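Local coordinates for protein pumilio homology domain family member 4 (Saccharomyces cerevisiae, PDB 3BWT) that binds mRNA sequence-specifically through the eight Pumilio repeats of its single-stranded RNA-binding domain, at residues A[200-206]-A[242-248]. Residues are numbered along the deposited sequence; the frame is centred on the assembly and turned at random.
Sequences TLDPFGN and HKFGSNV
Phe244 and His242 each offer a ring face to the turn that holds Leu201 and Pro203, and each makes a CH-pi contact there. Pro203 CA sits 3.6 Å from the centroid of the Phe244 ring, almost on its normal. The Lys243 CB covers the opposite face, so the phenyl group is sandwiched. Leu201 CD2 stands almost exactly over the centre of the His242 imidazole, and the two side chains cross at about a right angle. With CG of His242 anti to the backbone N (chi1 -168°), the imidazole lies beside its own turn. There ND1 faces the N-H groups of Phe244 and Gly245, which hold the ring while the leucine methyl covers one face.

Apolar packing extends inward from the rings. Thr200 CG2 meets Val248 CG2 at 3.9 Å, and Leu232 touches both side chains. The backbones come close at Leu201 and Gly245, whose CA atoms are 4.8 Å apart. Here Gly245 CA makes a CA-H...O contact with Thr200 O, at 3.3 Å.

The polar bonds mostly hold each turn in shape. His242 ND1 accepts from Phe244 N and, nearly straight at 175°, from Gly245 N. Asp202 OD1 takes the matching pair from Phe204 N and Gly205 N. Asn206 ND2 donates to Asp202 O at 2.8 Å, in the carbonyl plane, which ties the asparagine amide to the preceding turn. The Asn206 amide plane is turned only slightly from that of the Phe244 ring.

Equivalent turns of Pumilio 6 and Pumilio 7 thus lie side by side, with Asp202 and His242 capping the starts of helices 205-219 and 245-253. Such repeat-to-repeat packing is characteristic of the curved, all-helical Pumilio homology domain, in which successive repeats line up to form the RNA-binding surface.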
ATOM      1  N   THR A 200     -10.385  -3.538 -12.636  1.00 19.38           N
ATOM      2  CA  THR A 200     -11.366  -4.299 -11.877  1.00 22.39           C
ATOM      3  C   THR A 200     -11.107  -5.803 -12.003  1.00 19.69           C
ATOM      4  O   THR A 200     -11.257  -6.553 -11.043  1.00 19.17           O
ATOM      5  CB  THR A 200     -12.806  -3.918 -12.332  1.00 23.09           C
ATOM      6  OG1 THR A 200     -13.018  -2.519 -12.095  1.00 20.40           O
ATOM      7  CG2 THR A 200     -13.876  -4.735 -11.595  1.00 18.55           C
ATOM      8  N   LEU A 201     -10.692  -6.223 -13.194  1.00 24.21           N
ATOM      9  CA  LEU A 201     -10.444  -7.629 -13.489  1.00 19.18           C
ATOM     10  C   LEU A 201      -9.030  -8.043 -13.111  1.00 18.41           C
ATOM     11  O   LEU A 201      -8.662  -9.212 -13.210  1.00 19.82           O
ATOM     12  CB  LEU A 201     -10.668  -7.885 -14.975  1.00 19.68           C
ATOM     13  CG  LEU A 201     -12.089  -7.642 -15.489  1.00 26.80           C
ATOM     14  CD1 LEU A 201     -12.257  -8.221 -16.894  1.00 16.83           C
ATOM     15  CD2 LEU A 201     -13.114  -8.230 -14.512  1.00 20.29           C
ATOM     16  N   ASP A 202      -8.238  -7.080 -12.668  1.00 18.31           N
ATOM     17  CA  ASP A 202      -6.832  -7.327 -12.401  1.00 18.62           C
ATOM     18  C   ASP A 202      -6.578  -7.811 -10.973  1.00 19.12           C
ATOM     19  O   ASP A 202      -7.210  -7.332 -10.037  1.00 18.59           O
ATOM     20  CB  ASP A 202      -6.034  -6.056 -12.659  1.00 18.29           C
ATOM     21  CG  ASP A 202      -4.561  -6.280 -12.553  1.00 19.38           C
ATOM     22  OD1 ASP A 202      -4.017  -6.073 -11.448  1.00 19.33           O
ATOM     23  OD2 ASP A 202      -3.958  -6.703 -13.562  1.00 19.73           O
ATOM     24  N   PRO A 203      -5.634  -8.755 -10.807  1.00 18.56           N
ATOM     25  CA  PRO A 203      -5.231  -9.290  -9.501  1.00 17.12           C
ATOM     26  C   PRO A 203      -4.917  -8.173  -8.516  1.00 19.60           C
ATOM     27  O   PRO A 203      -5.334  -8.226  -7.357  1.00 19.60           O
ATOM     28  CB  PRO A 203      -3.932 -10.026  -9.803  1.00 17.30           C
ATOM     29  CG  PRO A 203      -3.933 -10.272 -11.243  1.00 17.81           C
ATOM     30  CD  PRO A 203      -4.786  -9.251 -11.902  1.00 17.49           C
ATOM     31  N   PHE A 204      -4.179  -7.168  -8.978  1.00 18.11           N
ATOM     32  CA  PHE A 204      -3.762  -6.084  -8.097  1.00 19.39           C
ATOM     33  C   PHE A 204      -4.545  -4.783  -8.296  1.00 19.34           C
ATOM     34  O   PHE A 204      -4.757  -4.031  -7.349  1.00 19.11           O
ATOM     35  CB  PHE A 204      -2.245  -5.883  -8.200  1.00 17.28           C
ATOM     36  CG  PHE A 204      -1.474  -7.139  -7.928  1.00 17.14           C
ATOM     37  CD1 PHE A 204      -1.400  -7.652  -6.643  1.00 17.13           C
ATOM     38  CD2 PHE A 204      -0.864  -7.844  -8.967  1.00 18.08           C
ATOM     39  CE1 PHE A 204      -0.706  -8.831  -6.397  1.00 16.68           C
ATOM     40  CE2 PHE A 204      -0.174  -9.016  -8.725  1.00 16.23           C
ATOM     41  CZ  PHE A 204      -0.096  -9.514  -7.444  1.00 16.23           C
ATOM     42  N   GLY A 205      -4.995  -4.538  -9.521  1.00 22.71           N
ATOM     43  CA  GLY A 205      -5.754  -3.345  -9.838  1.00 18.58           C
ATOM     44  C   GLY A 205      -7.066  -3.276  -9.086  1.00 18.99           C
ATOM     45  O   GLY A 205      -7.517  -2.200  -8.705  1.00 20.73           O
ATOM     46  N   ASN A 206      -7.684  -4.425  -8.858  1.00 17.93           N
ATOM     47  CA  ASN A 206      -8.971  -4.439  -8.187  1.00 18.71           C
ATOM     48  C   ASN A 206      -8.875  -3.861  -6.782  1.00 19.86           C
ATOM     49  O   ASN A 206      -9.852  -3.331  -6.256  1.00 24.29           O
ATOM     50  CB  ASN A 206      -9.559  -5.849  -8.140  1.00 19.24           C
ATOM     51  CG  ASN A 206      -8.964  -6.683  -7.032  1.00 20.70           C
ATOM     52  OD1 ASN A 206      -9.546  -6.807  -5.956  1.00 21.78           O
ATOM     53  ND2 ASN A 206      -7.789  -7.238  -7.277  1.00 18.13           N
ATOM     54  N   HIS A 242     -16.445 -13.153 -11.377  1.00 23.94           N
ATOM     55  CA  HIS A 242     -15.052 -12.978 -11.751  1.00 19.39           C
ATOM     56  C   HIS A 242     -14.171 -13.014 -10.510  1.00 19.86           C
ATOM     57  O   HIS A 242     -14.482 -12.383  -9.501  1.00 19.00           O
ATOM     58  CB  HIS A 242     -14.882 -11.652 -12.480  1.00 19.06           C
ATOM     59  CG  HIS A 242     -13.561 -11.511 -13.161  1.00 27.83           C
ATOM     60  ND1 HIS A 242     -12.433 -11.053 -12.511  1.00 26.39           N
ATOM     61  CD2 HIS A 242     -13.182 -11.777 -14.434  1.00 20.56           C
ATOM     62  CE1 HIS A 242     -11.417 -11.045 -13.355  1.00 24.23           C
ATOM     63  NE2 HIS A 242     -11.844 -11.481 -14.528  1.00 25.29           N
ATOM     64  N   LYS A 243     -13.081 -13.769 -10.587  1.00 22.53           N
ATOM     65  CA  LYS A 243     -12.137 -13.919  -9.474  1.00 21.87           C
ATOM     66  C   LYS A 243     -11.817 -12.597  -8.765  1.00 22.16           C
ATOM     67  O   LYS A 243     -11.762 -12.527  -7.532  1.00 21.01           O
ATOM     68  CB  LYS A 243     -10.815 -14.519  -9.971  1.00 22.92           C
ATOM     69  CG  LYS A 243     -10.879 -15.961 -10.462  1.00 47.52           C
ATOM     70  CD  LYS A 243      -9.514 -16.464 -10.917  1.00 51.98           C
ATOM     71  CE  LYS A 243      -9.601 -17.906 -11.420  1.00 42.84           C
ATOM     72  NZ  LYS A 243      -8.268 -18.407 -11.881  1.00 55.52           N
ATOM     73  N   PHE A 244     -11.585 -11.556  -9.555  1.00 19.98           N
ATOM     74  CA  PHE A 244     -11.141 -10.282  -9.012  1.00 19.61           C
ATOM     75  C   PHE A 244     -12.190  -9.194  -9.106  1.00 19.18           C
ATOM     76  O   PHE A 244     -12.319  -8.383  -8.199  1.00 19.97           O
ATOM     77  CB  PHE A 244      -9.835  -9.860  -9.684  1.00 19.20           C
ATOM     78  CG  PHE A 244      -8.769 -10.895  -9.574  1.00 18.07           C
ATOM     79  CD1 PHE A 244      -8.449 -11.437  -8.338  1.00 17.83           C
ATOM     80  CD2 PHE A 244      -8.111 -11.355 -10.695  1.00 18.83           C
ATOM     81  CE1 PHE A 244      -7.487 -12.406  -8.218  1.00 17.01           C
ATOM     82  CE2 PHE A 244      -7.133 -12.320 -10.580  1.00 17.78           C
ATOM     83  CZ  PHE A 244      -6.826 -12.848  -9.336  1.00 17.56           C
ATOM     84  N   GLY A 245     -12.945  -9.187 -10.197  1.00 20.51           N
ATOM     85  CA  GLY A 245     -14.044  -8.251 -10.348  1.00 20.75           C
ATOM     86  C   GLY A 245     -15.024  -8.324  -9.195  1.00 20.69           C
ATOM     87  O   GLY A 245     -15.570  -7.303  -8.775  1.00 22.24           O
ATOM     88  N   SER A 246     -15.240  -9.531  -8.681  1.00 19.66           N
ATOM     89  CA  SER A 246     -16.185  -9.753  -7.590  1.00 22.46           C
ATOM     90  C   SER A 246     -15.756  -9.059  -6.291  1.00 20.77           C
ATOM     91  O   SER A 246     -16.580  -8.805  -5.409  1.00 22.08           O
ATOM     92  CB  SER A 246     -16.386 -11.260  -7.344  1.00 23.46           C
ATOM     93  OG  SER A 246     -15.258 -11.837  -6.697  1.00 23.09           O
ATOM     94  N   ASN A 247     -14.463  -8.774  -6.168  1.00 21.73           N
ATOM     95  CA  ASN A 247     -13.950  -8.068  -4.995  1.00 20.00           C
ATOM     96  C   ASN A 247     -14.509  -6.668  -4.956  1.00 18.47           C
ATOM     97  O   ASN A 247     -14.841  -6.150  -3.904  1.00 19.61           O
ATOM     98  CB  ASN A 247     -12.430  -7.976  -5.037  1.00 19.20           C
ATOM     99  CG  ASN A 247     -11.756  -9.310  -4.845  1.00 20.99           C
ATOM    100  OD1 ASN A 247     -10.582  -9.453  -5.160  1.00 23.77           O
ATOM    101  ND2 ASN A 247     -12.494 -10.296  -4.326  1.00 26.33           N
ATOM    102  N   VAL A 248     -14.592  -6.061  -6.130  1.00 18.92           N
ATOM    103  CA  VAL A 248     -15.135  -4.727  -6.276  1.00 20.23           C
ATOM    104  C   VAL A 248     -16.651  -4.730  -6.071  1.00 20.52           C
ATOM    105  O   VAL A 248     -17.188  -3.890  -5.356  1.00 20.35           O
ATOM    106  CB  VAL A 248     -14.777  -4.127  -7.654  1.00 19.02           C
ATOM    107  CG1 VAL A 248     -15.378  -2.742  -7.797  1.00 18.76           C
ATOM    108  CG2 VAL A 248     -13.269  -4.062  -7.827  1.00 17.98           C
TER